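Local atomic coordinates of carboxypeptidase D (Drosophila melanogaster, PDB entry 3MN8), a protein that releases C-terminal arginine or lysine residues from peptides and proteins as a zinc-dependent metallocarboxypeptidase, here represented by its first carboxypeptidase-like domain and the appended transthyretin-like domain. Residues 59-64 / 76-81; 80-85 / 131-136; 340-345 / 371-376; 383-388 / 412-417. All blocks are in the same frame, centred on the assembly; numbering follows the deposited sequence.

Interactions 1 and 2 belong to the M14 catalytic domain and share I80 and S81; interactions 3 and 4 belong to the transthyretin-like domain and meet where strand 339-344 pairs with strand 410-415. The centres within each pair lie about 9 Å apart. Interactions 1 and 3 are strand pairings held by backbone hydrogen bonds. Interaction 4 has no such bond and joins two sheets through apolar side chains. Interaction 2 sets a loop against a helix, buried at I80 and V132 but reaching the surface at R82 and a glycan. Interaction 1, at the sheet margin, is partly buried, and interaction 3 is largely buried.

Interaction 1 of 4, residues 59-64 / 76-81; sequences NQAKVH and LALQIS
K62 and Q79 exchange two backbone hydrogen bonds, K62 N to Q79 O at 3.0 Å and Q79 N to K62 O at 2.8 Å. H64 and A77 repeat the pattern, with A77 N reaching H64 O at 2.9 Å. These are the hydrogen-bonded antiparallel pairs. They alternate with the non-hydrogen-bonded pairs A61-I80 and V63-L78, the latter with its CA atoms 4.6 Å apart. Past the last bridge, S81 N still donates to a lone pair of Q60 O.

The strand axes run 155° apart, so the two segments form a twisted beta hairpin. It makes one margin of the eight-stranded mixed sheet of the M14 catalytic domain: strand 61-68 is outermost, while L78 and I80 carry the pairing on to L139 and I137 of strand 136-140.

Among the side chains, one polar bond spans the pair. H64 NE2 donates to Q79 OE1 at 2.6 Å, with the oxygen only 10° out of the ring plane but the donor tilted from the amide plane. H64 CG stands beside its own backbone N (chi1 -59°), which swings the ring along the sheet face to the extended Q79 chain. Y138 meets the same ring.

Apolar contacts occupy the other face. V63 divides its branches, CG2 touching L78 CD1 at 3.7 Å and CG1 touching L76 CD2 at 3.9 Å; F50 of helix 43-56 covers V63 and L78.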
# COMPACT_ATOMS: atom_id res chain seq x y z
N ASN A 59 20.40 2.33 11.58
CA ASN A 59 20.62 1.93 10.18
C ASN A 59 19.39 1.40 9.43
O ASN A 59 19.44 1.18 8.22
CB ASN A 59 21.77 0.92 10.09
CG ASN A 59 23.03 1.38 10.80
OD1 ASN A 59 22.97 2.21 11.71
ND2 ASN A 59 24.17 0.85 10.39
N GLN A 60 18.29 1.21 10.15
CA GLN A 60 17.15 0.51 9.59
C GLN A 60 15.85 1.30 9.70
O GLN A 60 14.88 1.04 8.98
CB GLN A 60 17.02 -0.86 10.24
CG GLN A 60 18.14 -1.13 11.23
CD GLN A 60 18.59 -2.57 11.19
OE1 GLN A 60 19.13 -3.10 12.17
NE2 GLN A 60 18.37 -3.22 10.05
N ALA A 61 15.81 2.26 10.60
CA ALA A 61 14.65 3.13 10.71
C ALA A 61 15.03 4.55 10.33
O ALA A 61 16.02 5.09 10.84
CB ALA A 61 14.07 3.09 12.11
N LYS A 62 14.24 5.14 9.43
CA LYS A 62 14.44 6.51 8.98
C LYS A 62 13.11 7.22 8.81
O LYS A 62 12.17 6.66 8.25
CB LYS A 62 15.21 6.54 7.66
CG LYS A 62 15.44 7.94 7.11
CD LYS A 62 16.37 7.88 5.90
CE LYS A 62 16.53 9.24 5.26
NZ LYS A 62 16.94 10.27 6.25
N VAL A 63 13.02 8.46 9.29
CA VAL A 63 11.79 9.23 9.18
C VAL A 63 11.83 10.13 7.97
O VAL A 63 12.83 10.79 7.70
CB VAL A 63 11.57 10.11 10.40
CG1 VAL A 63 10.43 11.08 10.14
CG2 VAL A 63 11.27 9.26 11.63
N HIS A 64 10.71 10.16 7.25
CA HIS A 64 10.54 10.98 6.06
C HIS A 64 9.39 11.96 6.24
O HIS A 64 8.30 11.57 6.68
CB HIS A 64 10.27 10.07 4.87
CG HIS A 64 11.37 9.09 4.62
ND1 HIS A 64 12.45 9.38 3.82
CD2 HIS A 64 11.58 7.85 5.11
CE1 HIS A 64 13.27 8.34 3.80
NE2 HIS A 64 12.76 7.40 4.57
N LEU A 76 4.07 12.25 8.27
CA LEU A 76 5.35 11.54 8.40
C LEU A 76 5.27 10.08 7.96
O LEU A 76 4.25 9.42 8.15
CB LEU A 76 5.81 11.57 9.86
CG LEU A 76 6.10 12.91 10.53
CD1 LEU A 76 6.24 12.73 12.04
CD2 LEU A 76 7.36 13.53 9.95
N ALA A 77 6.37 9.57 7.40
CA ALA A 77 6.46 8.17 7.02
C ALA A 77 7.74 7.55 7.54
O ALA A 77 8.82 8.06 7.27
CB ALA A 77 6.40 8.01 5.51
N LEU A 78 7.61 6.45 8.28
CA LEU A 78 8.78 5.74 8.75
C LEU A 78 9.16 4.69 7.75
O LEU A 78 8.38 3.78 7.48
CB LEU A 78 8.53 5.07 10.10
CG LEU A 78 9.76 4.47 10.79
CD1 LEU A 78 10.67 5.57 11.34
CD2 LEU A 78 9.39 3.49 11.91
N GLN A 79 10.37 4.81 7.20
CA GLN A 79 10.97 3.77 6.38
C GLN A 79 11.76 2.76 7.19
O GLN A 79 12.53 3.13 8.08
CB GLN A 79 11.91 4.39 5.35
CG GLN A 79 12.85 3.41 4.73
CD GLN A 79 13.89 4.11 3.90
OE1 GLN A 79 14.18 5.28 4.11
NE2 GLN A 79 14.45 3.39 2.94
N ILE A 80 11.59 1.49 6.86
CA ILE A 80 12.35 0.39 7.44
C ILE A 80 12.99 -0.40 6.31
O ILE A 80 12.31 -0.81 5.37
CB ILE A 80 11.43 -0.56 8.20
CG1 ILE A 80 10.74 0.19 9.34
CG2 ILE A 80 12.21 -1.77 8.70
CD1 ILE A 80 9.57 -0.53 9.96
N SER A 81 14.30 -0.60 6.39
CA SER A 81 15.02 -1.28 5.32
C SER A 81 16.25 -1.98 5.85
O SER A 81 16.68 -1.73 6.98
CB SER A 81 15.45 -0.27 4.27
OG SER A 81 16.21 0.75 4.88

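Interaction 2 of 4, residues 80-85 / 131-136; sequences ISRNTR and LVNSTD. With NAG (2-acetamido-2-deoxy-beta-D-glucopyranose), chain E.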
# COMPACT_ATOMS: atom_id res chain seq x y z
N ILE A 80 11.59 1.49 6.86
CA ILE A 80 12.35 0.39 7.44
C ILE A 80 12.99 -0.40 6.31
O ILE A 80 12.31 -0.81 5.37
CB ILE A 80 11.43 -0.56 8.20
CG1 ILE A 80 10.74 0.19 9.34
CG2 ILE A 80 12.21 -1.77 8.70
CD1 ILE A 80 9.57 -0.53 9.96
N SER A 81 14.30 -0.60 6.39
CA SER A 81 15.02 -1.28 5.32
C SER A 81 16.25 -1.98 5.85
O SER A 81 16.68 -1.73 6.98
CB SER A 81 15.45 -0.27 4.27
OG SER A 81 16.21 0.75 4.88
N ARG A 82 16.84 -2.86 5.03
CA ARG A 82 18.10 -3.50 5.39
C ARG A 82 19.09 -2.38 5.68
O ARG A 82 19.77 -2.39 6.71
CB ARG A 82 18.61 -4.40 4.25
CG ARG A 82 19.99 -5.04 4.46
CD ARG A 82 19.94 -6.56 4.33
NE ARG A 82 20.75 -7.06 3.23
CZ ARG A 82 21.14 -8.33 3.07
NH1 ARG A 82 21.88 -8.67 2.02
NH2 ARG A 82 20.79 -9.27 3.95
N ASN A 83 19.14 -1.41 4.78
CA ASN A 83 20.04 -0.27 4.93
C ASN A 83 19.36 1.02 4.51
O ASN A 83 19.19 1.28 3.33
CB ASN A 83 21.29 -0.46 4.09
CG ASN A 83 22.06 0.83 3.87
OD1 ASN A 83 22.07 1.72 4.73
ND2 ASN A 83 22.72 0.95 2.72
N THR A 84 19.01 1.84 5.49
CA THR A 84 18.23 3.05 5.23
C THR A 84 18.94 4.09 4.36
O THR A 84 18.30 4.99 3.81
CB THR A 84 17.74 3.68 6.54
OG1 THR A 84 16.35 3.99 6.42
CG2 THR A 84 18.53 4.92 6.86
N ARG A 85 20.25 3.97 4.20
CA ARG A 85 20.97 4.92 3.36
C ARG A 85 20.47 4.93 1.92
O ARG A 85 20.17 5.98 1.36
CB ARG A 85 22.47 4.63 3.39
CG ARG A 85 23.12 4.85 4.74
CD ARG A 85 24.61 5.13 4.59
NE ARG A 85 24.88 6.52 4.25
CZ ARG A 85 25.08 6.98 3.01
NH1 ARG A 85 25.33 8.27 2.81
NH2 ARG A 85 25.02 6.15 1.97
N LEU A 131 12.08 -10.71 5.69
CA LEU A 131 11.15 -9.75 5.13
C LEU A 131 11.81 -8.37 5.00
O LEU A 131 11.78 -7.74 3.94
CB LEU A 131 9.92 -9.63 6.04
CG LEU A 131 8.87 -8.62 5.56
CD1 LEU A 131 8.26 -9.10 4.26
CD2 LEU A 131 7.81 -8.40 6.63
N VAL A 132 12.44 -7.93 6.08
CA VAL A 132 13.05 -6.61 6.14
C VAL A 132 14.25 -6.47 5.20
O VAL A 132 14.43 -5.43 4.56
CB VAL A 132 13.50 -6.26 7.58
CG1 VAL A 132 14.29 -4.97 7.58
CG2 VAL A 132 12.29 -6.14 8.49
N ASN A 133 15.07 -7.52 5.15
CA ASN A 133 16.24 -7.55 4.28
C ASN A 133 15.87 -7.37 2.81
O ASN A 133 16.61 -6.76 2.04
CB ASN A 133 16.99 -8.87 4.47
CG ASN A 133 17.94 -8.84 5.64
OD1 ASN A 133 17.93 -7.90 6.44
ND2 ASN A 133 18.77 -9.87 5.75
N SER A 134 14.71 -7.90 2.43
CA SER A 134 14.36 -8.05 1.02
C SER A 134 13.35 -7.04 0.54
O SER A 134 13.05 -6.98 -0.65
CB SER A 134 13.81 -9.46 0.78
OG SER A 134 12.76 -9.75 1.68
N THR A 135 12.81 -6.25 1.47
CA THR A 135 11.77 -5.28 1.14
C THR A 135 12.06 -3.93 1.75
O THR A 135 12.55 -3.83 2.88
CB THR A 135 10.38 -5.72 1.63
OG1 THR A 135 10.28 -7.16 1.60
CG2 THR A 135 9.30 -5.11 0.76
N ASP A 136 11.75 -2.88 1.00
CA ASP A 136 11.89 -1.51 1.47
C ASP A 136 10.53 -0.99 1.91
O ASP A 136 9.66 -0.71 1.07
CB ASP A 136 12.44 -0.63 0.37
CG ASP A 136 13.57 0.23 0.82
OD1 ASP A 136 14.61 -0.31 1.26
OD2 ASP A 136 13.43 1.47 0.73
C1 NAG E . 19.38 -9.81 7.05
C2 NAG E . 19.84 -11.26 6.91
C3 NAG E . 20.95 -11.64 7.89
C4 NAG E . 21.99 -10.53 7.98
C5 NAG E . 21.32 -9.18 8.15
C6 NAG E . 22.35 -8.06 8.15
C7 NAG E . 17.98 -12.47 8.08
C8 NAG E . 17.89 -11.48 9.21
N2 NAG E . 18.72 -12.19 7.00
O3 NAG E . 21.54 -12.85 7.47
O4 NAG E . 22.88 -10.76 9.06
O5 NAG E . 20.47 -8.93 7.07
O6 NAG E . 22.78 -7.89 6.82
O7 NAG E . 17.36 -13.53 8.16
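I80 touches V132 through its CG2 methyl, 4.0 Å from V132 CG1, where the chain leaves strand 74-80 of the catalytic domain's sheet and passes helix 126-134. That helix carries N133, whose Asn-X-Thr sequon is N-glycosylated. No hydrogen bond links the two segments, so the fit rests on side-chain contact and on the sugar.

At S81 the CB methylene, rather than the hydroxyl, faces D136 OD1: with chi1 at 56° the OG is turned aside and stays 4.1 Å from that oxygen. The other carboxylate oxygen, D136 OD2, has a weak hydrogen bond from Q79 NE2.

R82 carries most of the surface-side contact. Its CG is anti to the backbone N, which sends the chain out alongside N133, where CD lies 3.2 Å from N133 OD1. Bends further along then bring the guanidinium edge to the glycosylated amide, the two planes 69° apart. R82 NH2 donates to the ring oxygen O5 of the glycan at 3.2 Å, and O6 of the same sugar lies over one guanidinium face. The sugar itself is fixed by the covalent bond of N133 ND2 to its C1, 1.4 Å long. Two residues on, the sequon threonine T135 gives its OG1 proton to L131 O and also has a hydrogen bond with H336.

Beyond R82 the loop turns away from the helix, secured by an Asx turn in which R85 N donates to N83 OD1 at 2.9 Å from well above the amide plane.

Interaction 3 of 4, residues 340-345 / 371-376; sequences KGLVTD and RGEYWR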
# COMPACT_ATOMS: atom_id res chain seq x y z
N LYS A 340 11.10 -9.64 -11.78
CA LYS A 340 11.77 -8.37 -11.63
C LYS A 340 13.05 -8.46 -12.42
O LYS A 340 13.53 -9.58 -12.70
CB LYS A 340 12.04 -8.06 -10.16
CG LYS A 340 12.99 -8.99 -9.42
CD LYS A 340 13.26 -8.42 -8.03
CE LYS A 340 14.10 -9.33 -7.17
NZ LYS A 340 14.09 -8.83 -5.77
N GLY A 341 13.59 -7.30 -12.80
CA GLY A 341 14.78 -7.28 -13.62
C GLY A 341 15.24 -5.91 -14.07
O GLY A 341 14.76 -4.87 -13.60
N LEU A 342 16.18 -5.92 -14.99
CA LEU A 342 16.79 -4.70 -15.48
C LEU A 342 16.64 -4.58 -16.97
O LEU A 342 16.87 -5.55 -17.71
CB LEU A 342 18.27 -4.67 -15.13
CG LEU A 342 18.61 -4.82 -13.65
CD1 LEU A 342 20.11 -4.98 -13.51
CD2 LEU A 342 18.08 -3.66 -12.80
N VAL A 343 16.25 -3.40 -17.41
CA VAL A 343 16.32 -3.08 -18.81
C VAL A 343 17.56 -2.22 -18.93
O VAL A 343 17.68 -1.17 -18.29
CB VAL A 343 15.08 -2.33 -19.31
CG1 VAL A 343 15.25 -1.92 -20.76
CG2 VAL A 343 13.84 -3.19 -19.12
N THR A 344 18.50 -2.70 -19.73
CA THR A 344 19.81 -2.10 -19.75
C THR A 344 20.31 -1.82 -21.16
O THR A 344 19.78 -2.35 -22.14
CB THR A 344 20.81 -3.02 -19.06
OG1 THR A 344 22.00 -2.28 -18.77
CG2 THR A 344 21.15 -4.21 -19.97
N ASP A 345 21.31 -0.95 -21.22
CA ASP A 345 22.09 -0.68 -22.41
C ASP A 345 22.72 -1.93 -22.95
O ASP A 345 22.74 -2.98 -22.29
CB ASP A 345 23.28 0.19 -22.03
CG ASP A 345 23.12 1.59 -22.46
OD1 ASP A 345 23.97 2.43 -22.08
OD2 ASP A 345 22.14 1.84 -23.19
N ARG A 371 17.22 3.37 -12.33
CA ARG A 371 18.23 2.33 -12.44
C ARG A 371 17.74 1.19 -13.34
O ARG A 371 18.32 0.12 -13.39
CB ARG A 371 18.67 1.83 -11.05
CG ARG A 371 18.87 2.98 -10.03
CD ARG A 371 19.89 2.72 -8.93
NE ARG A 371 19.49 1.70 -7.99
CZ ARG A 371 19.15 1.87 -6.72
NH1 ARG A 371 18.81 0.80 -6.03
NH2 ARG A 371 19.14 3.06 -6.13
N GLY A 372 16.66 1.45 -14.06
CA GLY A 372 16.16 0.50 -15.04
C GLY A 372 15.55 -0.74 -14.41
O GLY A 372 15.44 -1.78 -15.04
N GLU A 373 15.14 -0.61 -13.16
CA GLU A 373 14.52 -1.72 -12.47
C GLU A 373 13.02 -1.77 -12.72
O GLU A 373 12.38 -0.74 -12.92
CB GLU A 373 14.75 -1.62 -10.96
CG GLU A 373 15.92 -0.77 -10.54
CD GLU A 373 15.93 -0.55 -9.04
OE1 GLU A 373 16.13 -1.54 -8.30
OE2 GLU A 373 15.73 0.62 -8.60
N TYR A 374 12.47 -2.98 -12.67
CA TYR A 374 11.03 -3.17 -12.71
C TYR A 374 10.69 -4.41 -11.90
O TYR A 374 11.49 -5.35 -11.79
CB TYR A 374 10.53 -3.35 -14.14
CG TYR A 374 10.80 -4.74 -14.68
CD1 TYR A 374 11.98 -5.02 -15.37
CD2 TYR A 374 9.89 -5.77 -14.46
CE1 TYR A 374 12.24 -6.32 -15.83
CE2 TYR A 374 10.14 -7.05 -14.92
CZ TYR A 374 11.31 -7.32 -15.61
OH TYR A 374 11.54 -8.59 -16.06
N TRP A 375 9.50 -4.40 -11.30
CA TRP A 375 8.97 -5.55 -10.63
C TRP A 375 7.59 -5.74 -11.20
O TRP A 375 6.78 -4.81 -11.18
CB TRP A 375 8.82 -5.29 -9.13
CG TRP A 375 10.06 -4.83 -8.46
CD1 TRP A 375 10.89 -5.57 -7.64
CD2 TRP A 375 10.62 -3.52 -8.52
NE1 TRP A 375 11.94 -4.79 -7.21
CE2 TRP A 375 11.80 -3.53 -7.73
CE3 TRP A 375 10.25 -2.33 -9.16
CZ2 TRP A 375 12.60 -2.41 -7.59
CZ3 TRP A 375 11.05 -1.22 -9.02
CH2 TRP A 375 12.21 -1.26 -8.24
N ARG A 376 7.30 -6.93 -11.72
CA ARG A 376 5.98 -7.19 -12.27
C ARG A 376 5.32 -8.30 -11.48
O ARG A 376 5.66 -9.49 -11.60
CB ARG A 376 6.04 -7.52 -13.76
CG ARG A 376 4.70 -7.87 -14.39
CD ARG A 376 3.74 -6.70 -14.39
NE ARG A 376 2.44 -7.06 -14.96
CZ ARG A 376 1.37 -6.27 -14.98
NH1 ARG A 376 1.42 -5.05 -14.46
NH2 ARG A 376 0.25 -6.69 -15.53
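G341 and Y374 form a hydrogen-bonded antiparallel pair, with G341 N to Y374 O at 3.0 Å and Y374 N to G341 O at 3.1 Å, between strands whose axes run 146° apart. This is one side of the three-stranded mixed sheet of the transthyretin-like domain, where strand 339-344 is central and 373-376 an edge. V343 N adds a bond to G372 O at 3.0 Å.

Y374 has chi1 at 77°, which folds its ring back across the neighbouring strand. G341 N sits 3.5 Å above one ring face near the rim, and K340 CA makes a CH-pi contact 4.3 Å from the Y374 ring centroid. This close cover is consistent with the lack of a side chain on G341, and Y374 OH hydrogen-bonds to L412 O. Were an alanine to replace Y374, the G341 backbone would probably lose its aromatic cover and L412 O its hydroxyl partner.

On the opposite face, the E373 carboxylate binds R87 and L90 of the catalytic domain, which ties the domains together. K340 and W375 both reach L90 O, through NZ and NE1, while K340 CD lies 3.7 Å from W375 CD1.

Interaction 4 of 4, residues 383-388 / 412-417; sequences YSVHAS and LDFKLA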
# COMPACT_ATOMS: atom_id res chain seq x y z
N TYR A 383 4.31 -16.79 -18.89
CA TYR A 383 4.11 -15.55 -19.63
C TYR A 383 5.20 -15.23 -20.66
O TYR A 383 6.33 -15.69 -20.58
CB TYR A 383 4.01 -14.39 -18.65
CG TYR A 383 3.07 -14.62 -17.50
CD1 TYR A 383 3.42 -15.45 -16.43
CD2 TYR A 383 1.84 -13.97 -17.45
CE1 TYR A 383 2.55 -15.65 -15.36
CE2 TYR A 383 0.96 -14.16 -16.39
CZ TYR A 383 1.32 -14.99 -15.34
OH TYR A 383 0.45 -15.17 -14.28
N SER A 384 4.83 -14.42 -21.65
CA SER A 384 5.79 -13.86 -22.58
C SER A 384 5.99 -12.39 -22.24
O SER A 384 5.11 -11.55 -22.45
CB SER A 384 5.31 -14.02 -24.02
OG SER A 384 5.69 -15.28 -24.54
N VAL A 385 7.15 -12.09 -21.69
CA VAL A 385 7.45 -10.73 -21.28
C VAL A 385 8.35 -10.08 -22.31
O VAL A 385 9.24 -10.74 -22.85
CB VAL A 385 8.15 -10.72 -19.91
CG1 VAL A 385 8.13 -9.33 -19.32
CG2 VAL A 385 7.49 -11.71 -18.97
N HIS A 386 8.12 -8.80 -22.59
CA HIS A 386 9.03 -8.03 -23.44
C HIS A 386 9.13 -6.58 -23.01
O HIS A 386 8.27 -6.08 -22.29
CB HIS A 386 8.67 -8.15 -24.93
CG HIS A 386 7.52 -7.28 -25.37
ND1 HIS A 386 6.78 -6.50 -24.50
CD2 HIS A 386 6.97 -7.09 -26.60
CE1 HIS A 386 5.84 -5.86 -25.18
NE2 HIS A 386 5.94 -6.20 -26.45
N ALA A 387 10.18 -5.91 -23.48
CA ALA A 387 10.46 -4.55 -23.05
C ALA A 387 10.64 -3.64 -24.24
O ALA A 387 11.12 -4.04 -25.30
CB ALA A 387 11.70 -4.52 -22.16
N SER A 388 10.24 -2.39 -24.07
CA SER A 388 10.43 -1.41 -25.11
C SER A 388 10.74 -0.04 -24.51
O SER A 388 10.52 0.20 -23.32
CB SER A 388 9.20 -1.34 -26.00
OG SER A 388 8.04 -1.07 -25.23
N LEU A 412 14.79 -11.46 -14.47
CA LEU A 412 14.60 -11.51 -15.91
C LEU A 412 14.95 -10.14 -16.46
O LEU A 412 14.25 -9.16 -16.20
CB LEU A 412 13.14 -11.86 -16.24
CG LEU A 412 12.78 -12.07 -17.72
CD1 LEU A 412 13.39 -13.35 -18.24
CD2 LEU A 412 11.28 -12.08 -17.92
N ASP A 413 16.05 -10.06 -17.20
CA ASP A 413 16.58 -8.78 -17.65
C ASP A 413 16.39 -8.59 -19.14
O ASP A 413 16.03 -9.52 -19.86
CB ASP A 413 18.08 -8.65 -17.34
CG ASP A 413 18.37 -8.64 -15.85
OD1 ASP A 413 17.43 -8.57 -15.04
OD2 ASP A 413 19.57 -8.70 -15.51
N PHE A 414 16.68 -7.38 -19.60
CA PHE A 414 16.59 -7.05 -21.00
C PHE A 414 17.72 -6.13 -21.42
O PHE A 414 18.02 -5.15 -20.74
CB PHE A 414 15.24 -6.38 -21.29
CG PHE A 414 14.07 -7.26 -21.01
CD1 PHE A 414 13.48 -7.27 -19.75
CD2 PHE A 414 13.55 -8.10 -21.99
CE1 PHE A 414 12.39 -8.08 -19.48
CE2 PHE A 414 12.46 -8.92 -21.73
CZ PHE A 414 11.88 -8.91 -20.47
N LYS A 415 18.36 -6.48 -22.54
CA LYS A 415 19.21 -5.54 -23.26
C LYS A 415 18.50 -5.08 -24.53
O LYS A 415 17.97 -5.89 -25.30
CB LYS A 415 20.58 -6.14 -23.58
CG LYS A 415 21.42 -6.39 -22.35
CD LYS A 415 22.90 -6.53 -22.70
CE LYS A 415 23.78 -6.40 -21.46
NZ LYS A 415 25.23 -6.32 -21.82
N LEU A 416 18.47 -3.76 -24.73
CA LEU A 416 17.83 -3.16 -25.89
C LEU A 416 18.86 -2.41 -26.70
O LEU A 416 19.71 -1.71 -26.13
CB LEU A 416 16.76 -2.16 -25.45
CG LEU A 416 15.69 -2.64 -24.46
CD1 LEU A 416 14.65 -1.54 -24.21
CD2 LEU A 416 15.04 -3.89 -25.00
N ALA A 417 18.78 -2.55 -28.02
CA ALA A 417 19.68 -1.85 -28.91
C ALA A 417 19.03 -0.54 -29.33
O ALA A 417 17.81 -0.47 -29.43
CB ALA A 417 20.01 -2.69 -30.12
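A387 places its CB over one face of the F414 ring, a CH-pi contact 4.0 Å from the centroid and 20° off the ring normal. F414 adopts chi1 -62°, with CG beside its backbone N and anti to the carbonyl carbon, which carries the ring across to the other strand.

V385 meets the far end of the same ring at about a right angle: its CG1 lies 3.9 Å from F414 CZ. Its second methyl, CG2, turns instead to L412 CD2 at 4.0 Å, so one valine serves two partners. V385 O lies at the ring's edge, 3.9 Å from F414 CE2. Shrinking F414 to an alanine would probably open a gap between the two sheets, leaving V385 CG1 and A387 CB without the ring they pack on.

L416 holds its CG beside the backbone N and sends CD2 to A387 O at 3.9 Å. V343 also touches both A387 and L416.

The backbones stand well apart, A387 and F414 CA atoms being 6.9 Å from each other, and no hydrogen bond crosses. The CB atoms of V385 and A387 are directed toward the 412-417 segment, those of S384, H386 and S388 away from it, as expected where two sheets face each other in the beta sandwich of a transthyretin-like domain.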